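Local coordinates for protein Apc35852 (Geobacillus stearothermophilus, PDB 1U9C) that is of unknown function but belongs to the DJ-1/PfpI family, whose members include chaperones and cysteine proteases, at residues A[24-29]-A[53-58]; A[13-18]-A[101-106]; A[30-35]-A[70-75]. One frame throughout, in Å; residues are numbered along the deposited sequence. Where two conformers were deposited one is given.

Interaction 1 is the most buried of the three, while interactions 2 and 3 each lie partly in the interior and partly at the surface. Interactions 1 and 3 both use helix 28-40, the first at its entrance and the second along its early turns, and Leu26 packs against Phe31 where they meet. Interactions 1 and 2 touch as well, through a probable hydrogen bond from Thr24 N to Thr16 O. The chemistry follows the place: loops in interaction 1 join by backbone bonds and a threonine-carboxylate pair, interaction 2 combines a carboxylate anchor with aromatic packing, and the helices of interaction 3 meet through alanines and two aromatic rings.

Interaction 1: A[24-29]-A[53-58]; sequences TGLWLE and GEVPLD
Leu26 and Leu57 meet across a single backbone bridge, and this is the tight part of the contact. Leu26 N donates to Pro56 O over 2.9 Å with an N-H...O angle of 164°, and Asp58 N donates to Leu26 O at 2.8 Å. The two bonds, reaching to the residues before and after Leu57, make the pattern of a parallel bridge. Gly25 suits this point because it puts no side chain toward Pro56 O, which its own CA approaches to 3.5 Å. Beside the bridge the two leucine side chains lie alongside each other and point the same way, Leu26 CD2 standing 3.8 Å from Leu57 CD2 and 3.9 Å from Val55 CG1.

Asp58 swings its carboxylate away from its own backbone N (chi1 -172°), which carries OD2 to Thr24. There Thr24 OG1 donates to Asp58 OD2 at 2.8 Å, meeting the anti side and 30° out of the carboxylate plane. Arg60 N holds the other oxygen, OD1, so both ends of the group are engaged and its rotation is restrained. With an alanine here, the hydroxyl of Thr24 and the NH of Arg60 would probably both be left without their mate.

The other side is looser. A water donates to both Thr24 O and Leu57 O, joining two acceptors that could not bond each other, and Leu28 CD2 reaches Leu57 CD1 only at 4.2 Å. Pro56 and Leu57 are partly exposed, whereas Leu26 and Val55 turn inward onto Val12 of strand 7-12. The bridge joins the loop after strand 44-49 to the one leading into helix 28-40, at the C-terminal edge of the parallel strands, the edge that carries the active site in the flavodoxin-like fold of DJ-1/PfpI proteins.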
loop_
_atom_site.group_PDB
_atom_site.type_symbol
_atom_site.label_atom_id
_atom_site.label_comp_id
_atom_site.label_asym_id
_atom_site.label_seq_id
_atom_site.Cartn_x
_atom_site.Cartn_y
_atom_site.Cartn_z
ATOM N N THR A 24 -1.507 -10.127 13.029
ATOM C CA THR A 24 -1.221 -9.744 11.665
ATOM C C THR A 24 0.104 -9.014 11.564
ATOM O O THR A 24 1.017 -9.134 12.369
ATOM C CB THR A 24 -2.417 -8.986 11.169
ATOM O OG1 THR A 24 -2.333 -8.695 9.781
ATOM C CG2 THR A 24 -2.685 -7.681 11.939
ATOM N N GLY A 25 0.232 -8.297 10.457
ATOM C CA GLY A 25 1.420 -7.486 10.095
ATOM C C GLY A 25 1.382 -7.180 8.609
ATOM O O GLY A 25 0.347 -7.116 8.048
ATOM N N LEU A 26 2.557 -6.946 8.047
ATOM C CA LEU A 26 2.732 -6.740 6.605
ATOM C C LEU A 26 2.564 -8.039 5.877
ATOM O O LEU A 26 3.043 -9.098 6.312
ATOM C CB LEU A 26 4.158 -6.242 6.377
ATOM C CG LEU A 26 4.671 -6.316 4.941
ATOM C CD1 LEU A 26 3.953 -5.422 3.979
ATOM C CD2 LEU A 26 6.172 -5.993 4.973
ATOM N N TRP A 27 1.844 -8.014 4.752
ATOM C CA TRP A 27 1.782 -9.164 3.878
ATOM C C TRP A 27 3.048 -9.169 3.010
ATOM O O TRP A 27 3.167 -8.352 2.104
ATOM C CB TRP A 27 0.543 -9.147 2.959
ATOM C CG TRP A 27 0.286 -10.461 2.375
ATOM C CD1 TRP A 27 0.827 -10.977 1.219
ATOM C CD2 TRP A 27 -0.472 -11.510 2.963
ATOM N NE1 TRP A 27 0.406 -12.284 1.047
ATOM C CE2 TRP A 27 -0.375 -12.619 2.115
ATOM C CE3 TRP A 27 -1.234 -11.608 4.133
ATOM C CZ2 TRP A 27 -1.013 -13.809 2.401
ATOM C CZ3 TRP A 27 -1.860 -12.805 4.408
ATOM C CH2 TRP A 27 -1.750 -13.857 3.570
ATOM N N LEU A 28 3.964 -10.054 3.321
ATOM C CA LEU A 28 5.321 -9.999 2.788
ATOM C C LEU A 28 5.402 -9.787 1.284
ATOM O O LEU A 28 6.118 -8.877 0.810
ATOM C CB LEU A 28 6.121 -11.214 3.260
ATOM C CG LEU A 28 7.538 -11.253 2.714
ATOM C CD1 LEU A 28 8.403 -10.047 3.084
ATOM C CD2 LEU A 28 8.166 -12.557 3.209
ATOM N N GLU A 29 4.677 -10.558 0.493
ATOM C CA GLU A 29 4.826 -10.494 -0.945
ATOM C C GLU A 29 4.523 -9.105 -1.466
ATOM O O GLU A 29 5.039 -8.693 -2.518
ATOM C CB GLU A 29 3.885 -11.542 -1.632
ATOM C CG GLU A 29 3.821 -11.458 -3.151
ATOM C CD GLU A 29 2.903 -12.443 -3.809
ATOM O OE1 GLU A 29 2.068 -13.094 -3.139
ATOM O OE2 GLU A 29 3.030 -12.500 -5.060
ATOM N N GLY A 53 12.190 0.583 12.251
ATOM C CA GLY A 53 12.620 -0.666 12.837
ATOM C C GLY A 53 12.163 -1.915 12.139
ATOM O O GLY A 53 11.879 -1.909 10.930
ATOM N N GLU A 54 12.108 -3.000 12.874
ATOM C CA GLU A 54 11.821 -4.304 12.325
ATOM C C GLU A 54 10.334 -4.543 12.120
ATOM O O GLU A 54 9.586 -4.531 13.109
ATOM C CB GLU A 54 12.411 -5.426 13.216
ATOM C CG GLU A 54 12.156 -6.842 12.753
ATOM C CD GLU A 54 13.001 -7.871 13.510
ATOM O OE1 GLU A 54 13.518 -7.584 14.620
ATOM O OE2 GLU A 54 13.179 -8.988 12.993
ATOM N N VAL A 55 9.879 -4.724 10.898
ATOM C CA VAL A 55 8.485 -4.812 10.547
ATOM C C VAL A 55 7.961 -6.206 10.807
ATOM O O VAL A 55 8.547 -7.204 10.362
ATOM C CB VAL A 55 8.364 -4.440 9.114
ATOM C CG1 VAL A 55 7.027 -4.785 8.552
ATOM C CG2 VAL A 55 8.640 -2.959 8.944
ATOM N N PRO A 56 6.834 -6.362 11.475
ATOM C CA PRO A 56 6.244 -7.679 11.696
ATOM C C PRO A 56 5.528 -8.156 10.445
ATOM O O PRO A 56 4.895 -7.369 9.739
ATOM C CB PRO A 56 5.208 -7.409 12.807
ATOM C CG PRO A 56 4.762 -5.996 12.541
ATOM C CD PRO A 56 6.024 -5.265 12.048
ATOM N N LEU A 57 5.619 -9.449 10.171
ATOM C CA LEU A 57 4.995 -10.002 9.004
ATOM C C LEU A 57 3.736 -10.771 9.418
ATOM O O LEU A 57 3.745 -11.484 10.430
ATOM C CB LEU A 57 5.980 -10.961 8.308
ATOM C CG LEU A 57 7.311 -10.282 7.904
ATOM C CD1 LEU A 57 8.299 -11.282 7.207
ATOM C CD2 LEU A 57 7.007 -9.050 7.008
ATOM N N ASP A 58 2.707 -10.666 8.623
ATOM C CA ASP A 58 1.493 -11.465 8.840
ATOM C C ASP A 58 1.928 -12.902 8.762
ATOM O O ASP A 58 2.551 -13.305 7.771
ATOM C CB ASP A 58 0.443 -11.165 7.831
ATOM C CG ASP A 58 -0.878 -11.829 8.137
ATOM O OD1 ASP A 58 -0.917 -13.064 8.252
ATOM O OD2 ASP A 58 -1.921 -11.132 8.387
HETATM O O HOH W 1 2.915 -10.781 13.105
#

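Interaction 2: A[13-18]-A[101-106]; sequences TNHTTI and TMFDFP
Asp104 fastens the helix 101-104 segment to the loop at Thr13 and Asn14. Its OD1 accepts from Thr13 OG1 at 2.6 Å, while OD2 offers its syn lone pair to Asn14 N at 2.9 Å. Thr13 OG1 also takes the N-H of His15 in an ST turn, so one hydroxyl both donates and accepts, which suits threonine.

Phe103, followed outward, sets its CB over the centre of the His15 ring, 3.4 Å from the centroid, in a CH-pi contact. CG, anti to the carbonyl carbon (chi1 -60°), comes next to His15 NE2 and carries the ring past the imidazole toward Ile18. CD2 lies 3.7 Å from His15 CD2; the rings are inclined by only 14° but slid apart and barely overlap. Farther out, CE2 meets Ile18 CG1 at 4.0 Å, and CZ touches the same side chain. Thr17 O stands over one face of the phenyl ring, and it also accepts from His15 NE2 in the imidazole plane, which restrains the turn of that ring.

The loop 13-18 leads from strand 7-12 to strand 22-23. Helix 101-104 follows strand 92-95, neighbour of strand 7-12 in the sheet, with Thr101 OG1 hydrogen-bonded to Gly98 O between.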
loop_
_atom_site.group_PDB
_atom_site.type_symbol
_atom_site.label_atom_id
_atom_site.label_comp_id
_atom_site.label_asym_id
_atom_site.label_seq_id
_atom_site.Cartn_x
_atom_site.Cartn_y
_atom_site.Cartn_z
ATOM N N THR A 13 3.139 -1.266 7.319
ATOM C CA THR A 13 2.575 -1.339 8.687
ATOM C C THR A 13 3.574 -1.891 9.683
ATOM O O THR A 13 4.541 -2.579 9.350
ATOM C CB THR A 13 1.316 -2.229 8.632
ATOM O OG1 THR A 13 0.621 -2.214 9.901
ATOM C CG2 THR A 13 1.629 -3.682 8.371
ATOM N N ASN A 14 3.334 -1.562 10.951
ATOM C CA ASN A 14 3.985 -2.185 12.073
ATOM C C ASN A 14 2.977 -2.835 13.039
ATOM O O ASN A 14 3.378 -3.247 14.126
ATOM C CB ASN A 14 4.818 -1.205 12.892
ATOM C CG ASN A 14 5.823 -0.460 12.063
ATOM O OD1 ASN A 14 5.484 0.527 11.456
ATOM N ND2 ASN A 14 7.093 -0.932 12.028
ATOM N N HIS A 15 1.726 -2.973 12.623
ATOM C CA HIS A 15 0.683 -3.406 13.525
ATOM C C HIS A 15 0.489 -4.882 13.560
ATOM O O HIS A 15 0.360 -5.508 12.498
ATOM C CB HIS A 15 -0.636 -2.762 13.152
ATOM C CG HIS A 15 -1.658 -2.892 14.212
ATOM N ND1 HIS A 15 -1.749 -1.995 15.239
ATOM C CD2 HIS A 15 -2.558 -3.868 14.472
ATOM C CE1 HIS A 15 -2.677 -2.408 16.098
ATOM N NE2 HIS A 15 -3.205 -3.535 15.641
ATOM N N THR A 16 0.376 -5.451 14.739
ATOM C CA THR A 16 0.127 -6.877 14.824
ATOM C C THR A 16 -1.184 -7.280 15.510
ATOM O O THR A 16 -1.693 -8.369 15.288
ATOM C CB THR A 16 1.339 -7.283 15.686
ATOM O OG1 THR A 16 2.539 -7.326 14.887
ATOM C CG2 THR A 16 1.139 -8.565 16.460
ATOM N N THR A 17 -1.767 -6.454 16.363
ATOM C CA THR A 17 -2.866 -6.900 17.272
ATOM C C THR A 17 -4.273 -6.800 16.685
ATOM O O THR A 17 -4.688 -5.768 16.163
ATOM C CB THR A 17 -2.832 -6.128 18.561
ATOM O OG1 THR A 17 -2.867 -4.726 18.274
ATOM C CG2 THR A 17 -1.526 -6.391 19.288
ATOM N N ILE A 18 -5.003 -7.900 16.699
ATOM C CA ILE A 18 -6.458 -7.823 16.441
ATOM C C ILE A 18 -7.171 -8.385 17.647
ATOM O O ILE A 18 -7.921 -7.656 18.306
ATOM C CB ILE A 18 -6.821 -8.576 15.172
ATOM C CG1 ILE A 18 -5.868 -8.208 14.054
ATOM C CG2 ILE A 18 -8.284 -8.358 14.841
ATOM C CD1 ILE A 18 -6.145 -8.854 12.649
ATOM N N THR A 101 -2.312 -2.836 8.323
ATOM C CA THR A 101 -2.546 -1.511 7.832
ATOM C C THR A 101 -3.883 -0.914 8.251
ATOM O O THR A 101 -4.010 0.291 8.367
ATOM C CB THR A 101 -2.448 -1.425 6.277
ATOM O OG1 THR A 101 -3.478 -2.273 5.690
ATOM C CG2 THR A 101 -1.121 -1.856 5.761
ATOM N N MET A 102 -4.912 -1.748 8.394
ATOM C CA MET A 102 -6.235 -1.272 8.745
ATOM C C MET A 102 -6.220 -0.609 10.094
ATOM O O MET A 102 -7.151 0.169 10.413
ATOM C CB MET A 102 -7.233 -2.440 8.750
ATOM C CG MET A 102 -7.429 -3.055 7.337
ATOM S SD MET A 102 -8.406 -1.944 6.290
ATOM C CE MET A 102 -10.089 -2.166 6.959
ATOM N N PHE A 103 -5.241 -0.925 10.919
ATOM C CA PHE A 103 -5.132 -0.375 12.278
ATOM C C PHE A 103 -4.117 0.747 12.469
ATOM O O PHE A 103 -4.212 1.490 13.459
ATOM C CB PHE A 103 -4.755 -1.490 13.240
ATOM C CG PHE A 103 -5.755 -2.593 13.270
ATOM C CD1 PHE A 103 -6.833 -2.540 14.129
ATOM C CD2 PHE A 103 -5.645 -3.651 12.404
ATOM C CE1 PHE A 103 -7.780 -3.522 14.147
ATOM C CE2 PHE A 103 -6.564 -4.648 12.418
ATOM C CZ PHE A 103 -7.667 -4.581 13.268
ATOM N N ASP A 104 -3.109 0.854 11.627
ATOM C CA ASP A 104 -2.116 1.928 11.799
ATOM C C ASP A 104 -1.975 2.852 10.572
ATOM O O ASP A 104 -1.237 3.829 10.705
ATOM C CB ASP A 104 -0.719 1.440 12.273
ATOM C CG ASP A 104 0.025 0.533 11.319
ATOM O OD1 ASP A 104 -0.524 0.130 10.279
ATOM O OD2 ASP A 104 1.249 0.282 11.601
ATOM N N PHE A 105 -2.644 2.606 9.451
ATOM C CA PHE A 105 -2.614 3.564 8.341
ATOM C C PHE A 105 -3.736 4.616 8.325
ATOM O O PHE A 105 -3.420 5.766 8.084
ATOM C CB PHE A 105 -2.660 2.851 6.958
ATOM C CG PHE A 105 -1.365 2.260 6.474
ATOM C CD1 PHE A 105 -0.226 2.157 7.244
ATOM C CD2 PHE A 105 -1.271 1.861 5.134
ATOM C CE1 PHE A 105 0.961 1.669 6.732
ATOM C CE2 PHE A 105 -0.108 1.359 4.639
ATOM C CZ PHE A 105 1.001 1.262 5.400
ATOM N N PRO A 106 -5.019 4.269 8.481
ATOM C CA PRO A 106 -6.049 5.239 8.144
ATOM C C PRO A 106 -6.035 6.509 8.936
ATOM O O PRO A 106 -6.483 7.557 8.418
ATOM C CB PRO A 106 -7.340 4.455 8.299
ATOM C CG PRO A 106 -7.039 3.370 9.211
ATOM C CD PRO A 106 -5.606 2.983 8.925
#

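Interaction 3: A[30-35]-A[70-75]; sequences EFAVPY and AEAEAA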
loop_
_atom_site.group_PDB
_atom_site.type_symbol
_atom_site.label_atom_id
_atom_site.label_comp_id
_atom_site.label_asym_id
_atom_site.label_seq_id
_atom_site.Cartn_x
_atom_site.Cartn_y
_atom_site.Cartn_z
ATOM N N GLU A 30 3.570 -8.438 -0.851
ATOM C CA GLU A 30 3.128 -7.128 -1.308
ATOM C C GLU A 30 4.182 -6.046 -1.198
ATOM O O GLU A 30 4.081 -5.024 -1.866
ATOM C CB GLU A 30 1.849 -6.731 -0.605
ATOM C CG GLU A 30 0.667 -7.632 -0.997
ATOM C CD GLU A 30 -0.548 -7.442 -0.197
ATOM O OE1 GLU A 30 -0.662 -6.533 0.566
ATOM O OE2 GLU A 30 -1.435 -8.355 -0.380
ATOM N N PHE A 31 5.142 -6.254 -0.320
ATOM C CA PHE A 31 6.373 -5.461 -0.252
ATOM C C PHE A 31 7.458 -6.050 -1.156
ATOM O O PHE A 31 8.060 -5.333 -1.947
ATOM C CB PHE A 31 6.900 -5.393 1.183
ATOM C CG PHE A 31 8.202 -4.695 1.289
ATOM C CD1 PHE A 31 8.284 -3.318 1.240
ATOM C CD2 PHE A 31 9.404 -5.402 1.335
ATOM C CE1 PHE A 31 9.514 -2.680 1.280
ATOM C CE2 PHE A 31 10.604 -4.775 1.393
ATOM C CZ PHE A 31 10.667 -3.425 1.357
ATOM N N ALA A 32 7.713 -7.343 -1.011
ATOM C CA ALA A 32 8.910 -7.924 -1.611
ATOM C C ALA A 32 8.859 -7.912 -3.141
ATOM O O ALA A 32 9.852 -7.594 -3.798
ATOM C CB ALA A 32 9.140 -9.353 -1.119
ATOM N N VAL A 33 7.729 -8.261 -3.753
ATOM C CA VAL A 33 7.686 -8.321 -5.203
ATOM C C VAL A 33 7.843 -6.899 -5.797
ATOM O O VAL A 33 8.661 -6.683 -6.688
ATOM C CB VAL A 33 6.433 -9.047 -5.647
ATOM C CG1 VAL A 33 6.046 -8.691 -7.076
ATOM C CG2 VAL A 33 6.605 -10.565 -5.443
ATOM N N PRO A 34 7.093 -5.903 -5.336
ATOM C CA PRO A 34 7.334 -4.541 -5.795
ATOM C C PRO A 34 8.753 -4.038 -5.541
ATOM O O PRO A 34 9.327 -3.370 -6.417
ATOM C CB PRO A 34 6.235 -3.732 -5.079
ATOM C CG PRO A 34 5.144 -4.748 -4.914
ATOM C CD PRO A 34 5.884 -5.982 -4.504
ATOM N N TYR A 35 9.271 -4.292 -4.356
ATOM C CA TYR A 35 10.636 -3.839 -4.022
ATOM C C TYR A 35 11.616 -4.393 -5.079
ATOM O O TYR A 35 12.430 -3.618 -5.611
ATOM C CB TYR A 35 10.999 -4.359 -2.623
ATOM C CG TYR A 35 12.404 -3.979 -2.138
ATOM C CD1 TYR A 35 12.619 -2.779 -1.569
ATOM C CD2 TYR A 35 13.459 -4.845 -2.255
ATOM C CE1 TYR A 35 13.874 -2.420 -1.116
ATOM C CE2 TYR A 35 14.731 -4.470 -1.771
ATOM C CZ TYR A 35 14.876 -3.273 -1.201
ATOM O OH TYR A 35 16.144 -2.903 -0.725
ATOM N N ALA A 70 15.446 -12.156 -0.724
ATOM C CA ALA A 70 16.411 -12.059 0.364
ATOM C C ALA A 70 16.691 -10.586 0.754
ATOM O O ALA A 70 16.672 -10.232 1.925
ATOM C CB ALA A 70 17.707 -12.703 -0.013
ATOM N N GLU A 71 16.973 -9.739 -0.223
ATOM C CA GLU A 71 17.284 -8.361 0.098
ATOM C C GLU A 71 16.066 -7.590 0.619
ATOM O O GLU A 71 16.145 -6.733 1.500
ATOM C CB GLU A 71 17.859 -7.658 -1.130
ATOM C CG GLU A 71 19.259 -8.125 -1.450
ATOM C CD GLU A 71 19.587 -7.820 -2.884
ATOM O OE1 GLU A 71 19.201 -8.601 -3.828
ATOM O OE2 GLU A 71 20.216 -6.772 -3.047
ATOM N N ALA A 72 14.885 -7.860 0.082
ATOM C CA ALA A 72 13.651 -7.257 0.607
ATOM C C ALA A 72 13.412 -7.615 2.042
ATOM O O ALA A 72 13.088 -6.743 2.859
ATOM C CB ALA A 72 12.513 -7.710 -0.247
ATOM N N GLU A 73 13.580 -8.875 2.373
ATOM C CA GLU A 73 13.364 -9.318 3.711
ATOM C C GLU A 73 14.269 -8.646 4.671
ATOM O O GLU A 73 13.889 -8.272 5.807
ATOM C CB GLU A 73 13.507 -10.832 3.826
ATOM C CG GLU A 73 12.391 -11.589 3.118
ATOM C CD GLU A 73 12.758 -12.988 2.651
ATOM O OE1 GLU A 73 13.907 -13.429 2.817
ATOM O OE2 GLU A 73 11.859 -13.570 2.022
ATOM N N ALA A 74 15.536 -8.505 4.281
ATOM C CA ALA A 74 16.487 -7.814 5.108
ATOM C C ALA A 74 16.206 -6.364 5.287
ATOM O O ALA A 74 16.378 -5.831 6.410
ATOM C CB ALA A 74 17.923 -8.067 4.529
ATOM N N ALA A 75 15.757 -5.671 4.246
ATOM C CA ALA A 75 15.386 -4.285 4.363
ATOM C C ALA A 75 14.324 -4.040 5.421
ATOM O O ALA A 75 14.331 -3.009 6.088
ATOM C CB ALA A 75 14.948 -3.762 3.017
#
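Phe31 presents the edge of its ring to Ala72: CE2 is 3.5 Å from Ala72 O, which lies near the ring plane, and the same carbon is 3.9 Å from Ala72 CB. One face of this phenyl ring, toward its rim, is covered by Tyr35 CB, one helical turn farther along the same helix. The tyrosine ring meets the other helix obliquely. Its CD2 comes to 3.6 Å from Ala72 CB, CE2 comes near Ala72 CA and the carbonyl carbon of Glu71, and the hydroxyl OH ends 4.0 Å from Ala75 CB. Both rings leave the backbone opposite their own N (chi1 175° for Phe31, 179° for Tyr35), and this shared torsion lays them out on the side where Ala72 stands.

The methyl of Ala72 is thus wedged among Phe31, Tyr35 and Ala32, with Ala32 CB 3.9 Å from Ala72 CB. Small residues suit this crossing: the CA atoms of Ala32 and Ala72 are 5.3 Å apart, and the axes of the short helices pass at 9.0 Å with 124° between their directions. Methyls and ring carbons make up most of the contact. The tyrosine suits the outer part, since it is partly exposed and ends in a polar atom, while Phe31 is buried.

Behind these rings lies the central sheet: Phe31 and Tyr35 rest on Met10 of strand 7-12 and on Val47 of strand 44-49. Leu76 adds to the cover of Phe31, and Trp69 to that of Ala32. Helix 28-40 is kinked at Pro34, whose N lacks a hydrogen to give to the preceding turn. Helix 70-75 packs beside it, and helix 28-40 itself lies on the parallel strands as in the three-layer alpha/beta/alpha, flavodoxin-like fold of the DJ-1/PfpI family.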